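Local coordinates for Rik1-associated factor 1 (Schizosaccharomyces pombe, PDB 4O9D), which contributes, through its WD-repeat propeller and as part of the Clr4 methyltransferase complex, to establishing heterochromatin by histone H3 methylation, at residues Pro22-Asn27 with His68-Gln73; Asn340-Gln345 with Asn349-Gly354; Asn374-Asn379 with Asn404-Gly409; Gly385-Ser388 with Lys393-Val396. All blocks are in the same frame, centred on the assembly; numbering follows the deposited sequence.

Contact 1 of 4, residues Pro22-Asn27 with His68-Gln73. With EDO (1,2-ethanediol), chain C.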
loop_
_atom_site.group_PDB
_atom_site.type_symbol
_atom_site.label_atom_id
_atom_site.label_comp_id
_atom_site.label_asym_id
_atom_site.label_seq_id
_atom_site.Cartn_x
_atom_site.Cartn_y
_atom_site.Cartn_z
ATOM N N PRO A 22 22.493 0.862 -6.104
ATOM C CA PRO A 22 21.741 0.226 -7.189
ATOM C C PRO A 22 22.087 -1.247 -7.302
ATOM O O PRO A 22 23.243 -1.631 -7.109
ATOM C CB PRO A 22 22.199 0.986 -8.439
ATOM C CG PRO A 22 23.393 1.753 -8.021
ATOM C CD PRO A 22 23.260 2.025 -6.569
ATOM N N TRP A 23 21.082 -2.067 -7.591
ATOM C CA TRP A 23 21.271 -3.498 -7.637
ATOM C C TRP A 23 20.672 -4.086 -8.902
ATOM O O TRP A 23 21.383 -4.672 -9.710
ATOM C CB TRP A 23 20.642 -4.157 -6.413
ATOM C CG TRP A 23 20.873 -5.606 -6.395
ATOM C CD1 TRP A 23 22.060 -6.245 -6.636
ATOM C CD2 TRP A 23 19.911 -6.632 -6.123
ATOM N NE1 TRP A 23 21.891 -7.601 -6.536
ATOM C CE2 TRP A 23 20.582 -7.867 -6.221
ATOM C CE3 TRP A 23 18.544 -6.626 -5.810
ATOM C CZ2 TRP A 23 19.938 -9.087 -6.010
ATOM C CZ3 TRP A 23 17.905 -7.839 -5.602
ATOM C CH2 TRP A 23 18.605 -9.054 -5.707
ATOM N N LYS A 24 19.359 -3.948 -9.067
ATOM C CA LYS A 24 18.695 -4.478 -10.240
ATOM C C LYS A 24 17.739 -3.470 -10.800
ATOM O O LYS A 24 17.086 -2.735 -10.064
ATOM C CB LYS A 24 17.917 -5.750 -9.905
ATOM C CG LYS A 24 18.763 -6.881 -9.392
ATOM C CD LYS A 24 19.634 -7.458 -10.475
ATOM C CE LYS A 24 20.339 -8.710 -9.992
ATOM N NZ LYS A 24 21.333 -9.198 -10.991
ATOM N N HIS A 25 17.652 -3.451 -12.117
ATOM C CA HIS A 25 16.655 -2.671 -12.811
ATOM C C HIS A 25 15.853 -3.614 -13.691
ATOM O O HIS A 25 16.397 -4.562 -14.265
ATOM C CB HIS A 25 17.279 -1.596 -13.698
ATOM C CG HIS A 25 16.335 -1.097 -14.742
ATOM N ND1 HIS A 25 15.422 -0.096 -14.496
ATOM C CD2 HIS A 25 16.117 -1.503 -16.016
ATOM C CE1 HIS A 25 14.692 0.108 -15.579
ATOM N NE2 HIS A 25 15.097 -0.730 -16.518
ATOM N N PHE A 26 14.561 -3.333 -13.813
ATOM C CA PHE A 26 13.645 -4.207 -14.523
ATOM C C PHE A 26 12.555 -3.388 -15.214
ATOM O O PHE A 26 12.009 -2.456 -14.623
ATOM C CB PHE A 26 13.039 -5.189 -13.501
ATOM C CG PHE A 26 11.994 -6.113 -14.063
ATOM C CD1 PHE A 26 12.363 -7.283 -14.718
ATOM C CD2 PHE A 26 10.641 -5.848 -13.885
ATOM C CE1 PHE A 26 11.397 -8.155 -15.222
ATOM C CE2 PHE A 26 9.670 -6.714 -14.391
ATOM C CZ PHE A 26 10.050 -7.865 -15.056
ATOM N N ASN A 27 12.253 -3.726 -16.467
ATOM C CA ASN A 27 11.123 -3.143 -17.199
ATOM C C ASN A 27 10.658 -4.092 -18.295
ATOM O O ASN A 27 11.028 -3.931 -19.458
ATOM C CB ASN A 27 11.479 -1.794 -17.857
ATOM C CG ASN A 27 10.247 -1.100 -18.495
ATOM O OD1 ASN A 27 9.242 -1.755 -18.804
ATOM N ND2 ASN A 27 10.323 0.218 -18.679
ATOM N N HIS A 68 18.112 -14.694 -3.961
ATOM C CA HIS A 68 19.255 -15.598 -4.062
ATOM C C HIS A 68 19.632 -15.937 -5.511
ATOM O O HIS A 68 20.804 -15.886 -5.869
ATOM C CB HIS A 68 18.985 -16.889 -3.296
ATOM C CG HIS A 68 20.045 -17.928 -3.490
ATOM N ND1 HIS A 68 21.386 -17.665 -3.316
ATOM C CD2 HIS A 68 19.964 -19.228 -3.870
ATOM C CE1 HIS A 68 22.087 -18.758 -3.565
ATOM N NE2 HIS A 68 21.247 -19.721 -3.903
ATOM N N SER A 69 18.647 -16.266 -6.346
ATOM C CA SER A 69 18.933 -16.724 -7.715
ATOM C C SER A 69 18.893 -15.595 -8.735
ATOM O O SER A 69 19.334 -15.765 -9.885
ATOM C CB SER A 69 17.946 -17.834 -8.128
ATOM O OG SER A 69 16.617 -17.334 -8.231
ATOM N N GLU A 70 18.359 -14.444 -8.323
ATOM C CA GLU A 70 18.285 -13.289 -9.198
ATOM C C GLU A 70 17.484 -13.639 -10.448
ATOM O O GLU A 70 17.808 -13.227 -11.564
ATOM C CB GLU A 70 19.697 -12.796 -9.528
ATOM C CG GLU A 70 20.541 -12.668 -8.269
ATOM C CD GLU A 70 21.870 -11.932 -8.482
ATOM O OE1 GLU A 70 22.232 -11.618 -9.649
ATOM O OE2 GLU A 70 22.541 -11.660 -7.461
ATOM N N THR A 71 16.415 -14.397 -10.236
ATOM C CA THR A 71 15.496 -14.749 -11.309
ATOM C C THR A 71 14.112 -14.189 -11.027
ATOM O O THR A 71 13.757 -13.912 -9.883
ATOM C CB THR A 71 15.383 -16.269 -11.480
ATOM O OG1 THR A 71 14.905 -16.847 -10.265
ATOM C CG2 THR A 71 16.754 -16.881 -11.827
ATOM N N ILE A 72 13.327 -14.048 -12.084
ATOM C CA ILE A 72 11.993 -13.502 -11.972
ATOM C C ILE A 72 11.047 -14.206 -12.966
ATOM O O ILE A 72 11.449 -14.605 -14.064
ATOM C CB ILE A 72 12.025 -11.945 -12.128
ATOM C CG1 ILE A 72 10.759 -11.306 -11.551
ATOM C CG2 ILE A 72 12.242 -11.520 -13.561
ATOM C CD1 ILE A 72 10.735 -9.803 -11.715
ATOM N N GLN A 73 9.793 -14.361 -12.570
ATOM C CA GLN A 73 8.822 -15.155 -13.329
ATOM C C GLN A 73 7.488 -14.435 -13.393
ATOM O O GLN A 73 7.039 -13.896 -12.387
ATOM C CB GLN A 73 8.626 -16.523 -12.679
ATOM C CG GLN A 73 7.661 -17.402 -13.447
ATOM C CD GLN A 73 7.255 -18.655 -12.681
ATOM O OE1 GLN A 73 7.802 -18.969 -11.613
ATOM N NE2 GLN A 73 6.285 -19.373 -13.226
HETATM C C1 EDO C . 10.390 -16.731 -8.941
HETATM O O1 EDO C . 10.352 -17.593 -7.796
HETATM C C2 EDO C . 11.831 -16.546 -9.418
HETATM O O2 EDO C . 12.508 -17.804 -9.561
HETATM O O HOH W 1 24.430 -9.762 -7.399
#
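At a seam between two propeller blades, the edge strand carrying Trp23, Lys24 and Phe26 faces Glu70 and Ile72 of the next blade through side chains, the backbones staying too far apart to pair. The polar end is a salt bridge: Lys24 NZ comes 2.9 Å from Glu70 OE1, approaching from above the carboxylate plane, 57° out of it. The ammonium also donates to the carbonyl oxygen of Glu418. With CG anti to its carbonyl carbon (chi1 -61°), the lysine lays CG over the centre of the Trp23 ring, and a bend at chi2 turns the chain to the acid. Glu70 OE2 lies at the edge of that indole, 3.9 Å from Trp23 CZ2, and takes a water that sits 3.4 Å from Trp23 NE1 in a weak bond. Were Glu70 exchanged for an alanine, Lys24 would probably lose its carboxylate mate here, keeping the Glu418 carbonyl, and the water its bridging acceptor. The apolar end is a CH-pi contact, Ile72 CD1 standing 4.0 Å from the centroid of the Phe26 ring, over one face. Around it, Trp63 meets Phe26 edge-to-face, strand 44-49 adds apolar cover, strand 403-407 pairs with strand 21-26, and strand 420-422 flanks strand 71-74.

Contact 2 of 4, residues Asn340-Gln345 with Asn349-Gly354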
loop_
_atom_site.group_PDB
_atom_site.type_symbol
_atom_site.label_atom_id
_atom_site.label_comp_id
_atom_site.label_asym_id
_atom_site.label_seq_id
_atom_site.Cartn_x
_atom_site.Cartn_y
_atom_site.Cartn_z
ATOM N N ASN A 340 3.798 9.866 -4.465
ATOM C CA ASN A 340 3.334 8.470 -4.470
ATOM C C ASN A 340 4.171 7.507 -3.621
ATOM O O ASN A 340 3.917 6.291 -3.585
ATOM C CB ASN A 340 3.301 7.924 -5.888
ATOM C CG ASN A 340 2.050 8.314 -6.634
ATOM O OD1 ASN A 340 0.978 8.468 -6.040
ATOM N ND2 ASN A 340 2.181 8.490 -7.958
ATOM N N MET A 341 5.198 8.035 -2.990
ATOM C CA MET A 341 6.021 7.261 -2.085
ATOM C C MET A 341 6.266 8.061 -0.810
ATOM O O MET A 341 6.704 9.205 -0.880
ATOM C CB MET A 341 7.377 6.953 -2.736
ATOM C CG MET A 341 8.419 6.496 -1.728
ATOM S SD MET A 341 10.047 6.248 -2.457
ATOM C CE MET A 341 10.828 5.401 -1.107
ATOM N N ALA A 342 5.988 7.471 0.350
ATOM C CA ALA A 342 6.223 8.162 1.608
ATOM C C ALA A 342 6.406 7.139 2.725
ATOM O O ALA A 342 5.439 6.519 3.147
ATOM C CB ALA A 342 5.058 9.111 1.930
ATOM N N GLN A 343 7.644 6.965 3.188
ATOM C CA GLN A 343 7.946 5.930 4.183
ATOM C C GLN A 343 9.084 6.346 5.080
ATOM O O GLN A 343 10.054 6.983 4.632
ATOM C CB GLN A 343 8.350 4.604 3.498
ATOM C CG GLN A 343 7.204 3.850 2.830
ATOM C CD GLN A 343 7.549 2.395 2.522
ATOM O OE1 GLN A 343 8.698 1.966 2.658
ATOM N NE2 GLN A 343 6.541 1.624 2.108
ATOM N N TRP A 344 8.985 5.938 6.333
ATOM C CA TRP A 344 10.101 6.019 7.255
ATOM C C TRP A 344 11.023 4.824 7.091
ATOM O O TRP A 344 10.588 3.671 6.968
ATOM C CB TRP A 344 9.596 6.129 8.690
ATOM C CG TRP A 344 8.783 7.398 8.869
ATOM C CD1 TRP A 344 7.461 7.574 8.566
ATOM C CD2 TRP A 344 9.254 8.657 9.362
ATOM N NE1 TRP A 344 7.073 8.869 8.862
ATOM C CE2 TRP A 344 8.160 9.552 9.340
ATOM C CE3 TRP A 344 10.502 9.121 9.813
ATOM C CZ2 TRP A 344 8.274 10.870 9.755
ATOM C CZ3 TRP A 344 10.604 10.427 10.244
ATOM C CH2 TRP A 344 9.511 11.292 10.203
ATOM N N GLN A 345 12.310 5.136 7.014
ATOM C CA GLN A 345 13.365 4.138 7.001
ATOM C C GLN A 345 13.117 3.110 8.099
ATOM O O GLN A 345 13.109 3.454 9.279
ATOM C CB GLN A 345 14.703 4.845 7.262
ATOM C CG GLN A 345 15.784 3.945 7.848
ATOM C CD GLN A 345 16.764 3.488 6.798
ATOM O OE1 GLN A 345 17.581 4.270 6.314
ATOM N NE2 GLN A 345 16.676 2.218 6.418
ATOM N N ASN A 349 15.404 6.756 11.610
ATOM C CA ASN A 349 14.613 7.966 11.830
ATOM C C ASN A 349 14.487 8.887 10.613
ATOM O O ASN A 349 13.868 9.942 10.684
ATOM C CB ASN A 349 15.159 8.726 13.037
ATOM C CG ASN A 349 14.881 8.007 14.342
ATOM O OD1 ASN A 349 13.726 7.669 14.653
ATOM N ND2 ASN A 349 15.933 7.738 15.099
ATOM N N LEU A 350 15.023 8.476 9.478
ATOM C CA LEU A 350 14.891 9.291 8.274
ATOM C C LEU A 350 13.557 9.043 7.550
ATOM O O LEU A 350 13.021 7.928 7.566
ATOM C CB LEU A 350 16.044 9.012 7.314
ATOM C CG LEU A 350 17.404 9.505 7.809
ATOM C CD1 LEU A 350 18.494 9.187 6.820
ATOM C CD2 LEU A 350 17.365 11.001 8.093
ATOM N N PHE A 351 13.044 10.088 6.910
ATOM C CA PHE A 351 11.800 10.013 6.152
ATOM C C PHE A 351 12.174 10.095 4.672
ATOM O O PHE A 351 13.110 10.811 4.291
ATOM C CB PHE A 351 10.878 11.172 6.570
ATOM C CG PHE A 351 9.512 11.169 5.900
ATOM C CD1 PHE A 351 8.649 10.081 6.027
ATOM C CD2 PHE A 351 9.073 12.287 5.200
ATOM C CE1 PHE A 351 7.400 10.100 5.425
ATOM C CE2 PHE A 351 7.811 12.332 4.617
ATOM C CZ PHE A 351 6.965 11.223 4.727
ATOM N N VAL A 352 11.472 9.328 3.852
ATOM C CA VAL A 352 11.761 9.248 2.441
ATOM C C VAL A 352 10.506 9.399 1.581
ATOM O O VAL A 352 9.523 8.642 1.724
ATOM C CB VAL A 352 12.438 7.894 2.086
ATOM C CG1 VAL A 352 12.807 7.863 0.621
ATOM C CG2 VAL A 352 13.653 7.663 2.962
ATOM N N THR A 353 10.566 10.328 0.635
ATOM C CA THR A 353 9.426 10.629 -0.197
ATOM C C THR A 353 9.815 10.657 -1.672
ATOM O O THR A 353 10.942 11.004 -2.027
ATOM C CB THR A 353 8.749 11.969 0.218
ATOM O OG1 THR A 353 9.625 13.078 -0.027
ATOM C CG2 THR A 353 8.376 11.951 1.680
ATOM N N GLY A 354 8.887 10.248 -2.525
ATOM C CA GLY A 354 9.133 10.227 -3.957
ATOM C C GLY A 354 7.995 10.875 -4.699
ATOM O O GLY A 354 6.814 10.551 -4.469
#
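This is the inner antiparallel hairpin of the WD 3 blade, with Met341, Ala342, Gln343 and Trp344 paired to Gly354, Thr353, Val352 and Phe351 in turn. Gln343 and Val352 form a hydrogen-bonded pair, with Gln343 N 2.9 Å from Val352 O and Val352 N 2.8 Å from Gln343 O. Asn340 and Met341 both face Gly354 in a classic beta bulge: Gly354 O accepts Asn340 N at 3.1 Å and, weakly, Met341 N. On the side of Trp344 and Phe351, the phenylalanine lies across the indole. Its CB stands over the six-membered ring, 3.7 Å from that centroid, while Phe351 CD1 comes 3.4 Å from Trp344 CE2; the planes are inclined by 40°, an oblique pairing. Asn349 O meets the indole edge in its plane. On the other side the extended Met341 (chi1 164°) brings CE to within 3.6 Å of Val352 CG1. Thr353 OG1 is bonded to both Trp363 NE1 and His319 NE2, a threonine-histidine-tryptophan network characteristic of WD repeats. Strand 359-363 continues the sheet beyond strand 351-354; Trp344 and Phe351 pack on Thr294 of the preceding blade, Trp344 NE1 bonding to Thr285, while Gln343 OE1 reaches Phe387 N in the following one.

Contact 3 of 4, residues Asn374-Asn379 with Asn404-Gly409. With EDO (1,2-ethanediol), chain E.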
loop_
_atom_site.group_PDB
_atom_site.type_symbol
_atom_site.label_atom_id
_atom_site.label_comp_id
_atom_site.label_asym_id
_atom_site.label_seq_id
_atom_site.Cartn_x
_atom_site.Cartn_y
_atom_site.Cartn_z
ATOM N N ASN A 374 19.094 14.104 -2.237
ATOM C CA ASN A 374 18.357 13.359 -3.240
ATOM C C ASN A 374 18.962 11.964 -3.268
ATOM O O ASN A 374 20.171 11.822 -3.419
ATOM C CB ASN A 374 18.457 14.032 -4.612
ATOM C CG ASN A 374 17.670 15.340 -4.684
ATOM O OD1 ASN A 374 16.853 15.626 -3.822
ATOM N ND2 ASN A 374 17.898 16.123 -5.736
ATOM N N PHE A 375 18.134 10.938 -3.078
ATOM C CA PHE A 375 18.616 9.558 -3.084
ATOM C C PHE A 375 18.842 9.081 -4.498
ATOM O O PHE A 375 19.868 8.470 -4.806
ATOM C CB PHE A 375 17.624 8.604 -2.404
ATOM C CG PHE A 375 18.062 7.170 -2.440
ATOM C CD1 PHE A 375 19.114 6.736 -1.653
ATOM C CD2 PHE A 375 17.430 6.251 -3.275
ATOM C CE1 PHE A 375 19.531 5.404 -1.701
ATOM C CE2 PHE A 375 17.845 4.904 -3.325
ATOM C CZ PHE A 375 18.888 4.487 -2.554
ATOM N N THR A 376 17.866 9.336 -5.359
ATOM C CA THR A 376 17.982 8.905 -6.735
ATOM C C THR A 376 17.015 9.697 -7.582
ATOM O O THR A 376 16.206 10.451 -7.049
ATOM C CB THR A 376 17.727 7.386 -6.881
ATOM O OG1 THR A 376 18.082 6.966 -8.198
ATOM C CG2 THR A 376 16.246 7.020 -6.594
ATOM N N GLU A 377 17.181 9.591 -8.899
ATOM C CA GLU A 377 16.327 10.244 -9.878
ATOM C C GLU A 377 15.888 9.224 -10.935
ATOM O O GLU A 377 16.729 8.569 -11.591
ATOM C CB GLU A 377 17.036 11.405 -10.568
ATOM C CG GLU A 377 16.214 11.905 -11.751
ATOM C CD GLU A 377 16.699 13.202 -12.333
ATOM O OE1 GLU A 377 17.761 13.700 -11.902
ATOM O OE2 GLU A 377 16.013 13.721 -13.235
ATOM N N MET A 378 14.579 9.065 -11.089
ATOM C CA MET A 378 14.053 8.124 -12.078
ATOM C C MET A 378 13.601 8.897 -13.325
ATOM O O MET A 378 13.499 10.119 -13.290
ATOM C CB MET A 378 12.930 7.254 -11.456
ATOM C CG MET A 378 13.480 6.194 -10.444
ATOM S SD MET A 378 12.363 4.849 -10.111
ATOM C CE MET A 378 12.511 3.901 -11.614
ATOM N N ASN A 379 13.356 8.186 -14.424
ATOM C CA ASN A 379 13.111 8.817 -15.723
ATOM C C ASN A 379 11.782 9.540 -15.839
ATOM O O ASN A 379 11.575 10.311 -16.767
ATOM C CB ASN A 379 13.187 7.768 -16.837
ATOM C CG ASN A 379 14.614 7.414 -17.210
ATOM O OD1 ASN A 379 15.487 8.279 -17.260
ATOM N ND2 ASN A 379 14.859 6.130 -17.471
ATOM N N ASN A 404 13.343 0.176 -10.218
ATOM C CA ASN A 404 14.699 0.138 -9.686
ATOM C C ASN A 404 14.769 -0.488 -8.301
ATOM O O ASN A 404 14.028 -0.097 -7.398
ATOM C CB ASN A 404 15.315 1.547 -9.647
ATOM C CG ASN A 404 15.569 2.105 -11.038
ATOM O OD1 ASN A 404 15.427 1.399 -12.030
ATOM N ND2 ASN A 404 15.953 3.366 -11.111
ATOM N N MET A 405 15.666 -1.455 -8.139
ATOM C CA MET A 405 15.920 -2.070 -6.836
ATOM C C MET A 405 17.301 -1.697 -6.279
ATOM O O MET A 405 18.330 -1.898 -6.958
ATOM C CB MET A 405 15.865 -3.597 -6.931
ATOM C CG MET A 405 14.480 -4.219 -6.954
ATOM S SD MET A 405 14.430 -5.725 -5.927
ATOM C CE MET A 405 12.678 -6.055 -5.927
ATOM N N TYR A 406 17.322 -1.202 -5.040
ATOM C CA TYR A 406 18.564 -0.847 -4.360
ATOM C C TYR A 406 18.794 -1.818 -3.213
ATOM O O TYR A 406 17.853 -2.200 -2.533
ATOM C CB TYR A 406 18.505 0.597 -3.857
ATOM C CG TYR A 406 18.179 1.571 -4.959
ATOM C CD1 TYR A 406 16.870 1.731 -5.398
ATOM C CD2 TYR A 406 19.184 2.319 -5.582
ATOM C CE1 TYR A 406 16.565 2.612 -6.427
ATOM C CE2 TYR A 406 18.891 3.198 -6.600
ATOM C CZ TYR A 406 17.586 3.341 -7.018
ATOM O OH TYR A 406 17.281 4.195 -8.050
ATOM N N SER A 407 20.038 -2.239 -3.008
ATOM C CA SER A 407 20.329 -3.197 -1.946
ATOM C C SER A 407 21.621 -2.838 -1.225
ATOM O O SER A 407 22.441 -2.087 -1.735
ATOM C CB SER A 407 20.443 -4.611 -2.521
ATOM O OG SER A 407 20.569 -5.567 -1.488
ATOM N N LEU A 408 21.806 -3.395 -0.042
ATOM C CA LEU A 408 23.077 -3.259 0.646
ATOM C C LEU A 408 24.155 -4.050 -0.109
ATOM O O LEU A 408 25.239 -4.310 0.412
ATOM C CB LEU A 408 22.934 -3.723 2.100
ATOM C CG LEU A 408 22.056 -2.804 2.956
ATOM C CD1 LEU A 408 22.060 -3.239 4.417
ATOM C CD2 LEU A 408 22.527 -1.358 2.849
ATOM N N GLY A 409 23.833 -4.440 -1.343
ATOM C CA GLY A 409 24.804 -4.976 -2.282
ATOM C C GLY A 409 25.117 -3.968 -3.381
ATOM O O GLY A 409 25.477 -4.336 -4.502
HETATM C C1 EDO E . 20.784 16.563 -3.773
HETATM O O1 EDO E . 21.375 15.547 -2.966
HETATM C C2 EDO E . 21.253 17.949 -3.330
HETATM O O2 EDO E . 20.278 18.906 -3.754
#
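Phe375 and Tyr406 open the aromatic part of this interface between two blades, where strand 371-377 at the edge of one meets strand 403-407 of the next. The pair is T-shaped: the edge of Phe375 points at the face of Tyr406, with planes 66° apart and centroids 4.9 Å apart. Phe375 CE2 stands over the centre of the tyrosine ring, 3.7 Å from Tyr406 CD2. The phenyl gets there because its CG is anti to the backbone N (chi1 178°). Phe416 makes a further edge-to-face contact with Tyr406.

The polar part gathers at the phenol. Tyr406 OH lies 2.9 Å from Thr376 OG1 in a hydrogen bond, and Asn404 ND2 gives it a weak second one at 3.4 Å. Asn404 is itself held by His25, whose ND1 bonds to Asn404 OD1.

The third element is van der Waals contact. Met378, bent at chi3 (75°), brings its CE to 3.5 Å from Asn404 ND2, meeting the amide from the opposite direction.

With its ring met on a face and its hydroxyl bonded to Thr376 and weakly to Asn404, Tyr406 is probably restrained in position and rotation; across these two segments aromatic, hydroxyl, amide and thioether groups meet, with no salt bridge between them.

Contact 4 of 4, residues Gly385-Ser388 with Lys393-Val396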
loop_
_atom_site.group_PDB
_atom_site.type_symbol
_atom_site.label_atom_id
_atom_site.label_comp_id
_atom_site.label_asym_id
_atom_site.label_seq_id
_atom_site.Cartn_x
_atom_site.Cartn_y
_atom_site.Cartn_z
ATOM N N GLY A 385 7.091 3.345 -4.037
ATOM C CA GLY A 385 8.390 3.099 -3.438
ATOM C C GLY A 385 8.224 2.464 -2.069
ATOM O O GLY A 385 7.351 2.856 -1.304
ATOM N N GLY A 386 9.073 1.498 -1.741
ATOM C CA GLY A 386 8.910 0.763 -0.501
ATOM C C GLY A 386 10.145 0.021 -0.026
ATOM O O GLY A 386 10.765 -0.723 -0.791
ATOM N N PHE A 387 10.483 0.208 1.250
ATOM C CA PHE A 387 11.553 -0.540 1.907
ATOM C C PHE A 387 11.083 -1.921 2.302
ATOM O O PHE A 387 9.911 -2.112 2.642
ATOM C CB PHE A 387 11.942 0.139 3.220
ATOM C CG PHE A 387 12.734 1.406 3.052
ATOM C CD1 PHE A 387 14.077 1.354 2.769
ATOM C CD2 PHE A 387 12.130 2.643 3.204
ATOM C CE1 PHE A 387 14.810 2.511 2.631
ATOM C CE2 PHE A 387 12.865 3.811 3.072
ATOM C CZ PHE A 387 14.199 3.737 2.781
ATOM N N SER A 388 11.995 -2.880 2.322
ATOM C CA SER A 388 11.711 -4.130 3.000
ATOM C C SER A 388 11.786 -3.838 4.490
ATOM O O SER A 388 12.487 -2.898 4.922
ATOM C CB SER A 388 12.715 -5.227 2.590
ATOM O OG SER A 388 14.046 -4.832 2.881
ATOM N N LYS A 393 16.433 -3.610 1.496
ATOM C CA LYS A 393 16.002 -3.384 0.123
ATOM C C LYS A 393 15.182 -2.108 0.036
ATOM O O LYS A 393 14.418 -1.796 0.956
ATOM C CB LYS A 393 15.156 -4.560 -0.364
ATOM C CG LYS A 393 15.879 -5.911 -0.333
ATOM C CD LYS A 393 17.060 -5.921 -1.305
ATOM C CE LYS A 393 17.901 -7.196 -1.195
ATOM N NZ LYS A 393 18.542 -7.355 0.153
ATOM N N LEU A 394 15.353 -1.371 -1.061
ATOM C CA LEU A 394 14.430 -0.302 -1.426
ATOM C C LEU A 394 14.072 -0.449 -2.922
ATOM O O LEU A 394 14.945 -0.668 -3.766
ATOM C CB LEU A 394 15.048 1.073 -1.119
ATOM C CG LEU A 394 14.244 2.276 -1.616
ATOM C CD1 LEU A 394 12.876 2.385 -0.895
ATOM C CD2 LEU A 394 15.052 3.591 -1.452
ATOM N N THR A 395 12.786 -0.384 -3.238
ATOM C CA THR A 395 12.337 -0.569 -4.599
ATOM C C THR A 395 11.575 0.691 -4.969
ATOM O O THR A 395 10.698 1.120 -4.221
ATOM C CB THR A 395 11.408 -1.845 -4.731
ATOM O OG1 THR A 395 12.124 -3.022 -4.337
ATOM C CG2 THR A 395 10.972 -2.018 -6.159
ATOM N N VAL A 396 11.912 1.289 -6.112
ATOM C CA VAL A 396 11.280 2.511 -6.556
ATOM C C VAL A 396 10.837 2.353 -8.006
ATOM O O VAL A 396 11.583 1.838 -8.824
ATOM C CB VAL A 396 12.274 3.700 -6.415
ATOM C CG1 VAL A 396 11.649 4.999 -6.875
ATOM C CG2 VAL A 396 12.729 3.797 -4.965
#
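Strands 385-387 and 393-396 run antiparallel, their axes 4.8 Å apart and 174° between their directions, with Gly386 and Thr395 as the hydrogen-bonded pair. Gly386 N is 3.0 Å from Thr395 O, in the carbonyl plane, whereas Thr395 N reaches Gly386 O at 3.2 Å from well above the carbonyl plane. The same Gly386 O also accepts from Tyr38 OH, which bonds to Thr395 OG1 too. Farther along, Ser388 N bonds to Lys393 O at 3.0 Å, and Lys393 N weakly returns to Ser388 OG, whose stronger partner is Asp390.

Phe387 and Leu394 make the side-chain core. Leu394 CD1 stands over the centre of the Phe387 ring, 3.9 Å from the centroid and only 5° off its normal. With chi2 near 65°, this methyl is turned back toward the other strand, where it also comes 3.7 Å from Gly386 C. Shortening Phe387 to an alanine is likely to take away the ring face under Leu394 CD1 and open a gap beside Leu20 and Pro346. At the hairpin's end, Lys393 CB packs 3.4 Å from Ser388 OG, while its bent chain carries the ammonium away to a cation-pi contact with Phe67.

The arrangement is the inner hairpin of a WD propeller blade, here the WD 4 blade, whose outermost strand, 21-26, is supplied by the N-terminal part of the chain.

How the contacts relate
From the N terminus, strand 21-26 enters the blade formed mainly by the last WD repeat, and contact 1 then closes a loop of 40 residues by joining that strand to the following blade. Contact 2 comes much later in series, a short hairpin in the WD 3 blade. Contact 3 closes a 24-residue loop from that blade's outer strand to strand 403-407, and contact 4, the inner hairpin, nests within it. Strand 403-407 links the group: it pairs with strand 21-26 of contact 1 and with strand 393-398 of contact 4. Contacts 2 and 4 touch through Gln343 and Met341. Contacts 1 and 3 join neighbouring blades, and the group spans three consecutive blades where the ring closes.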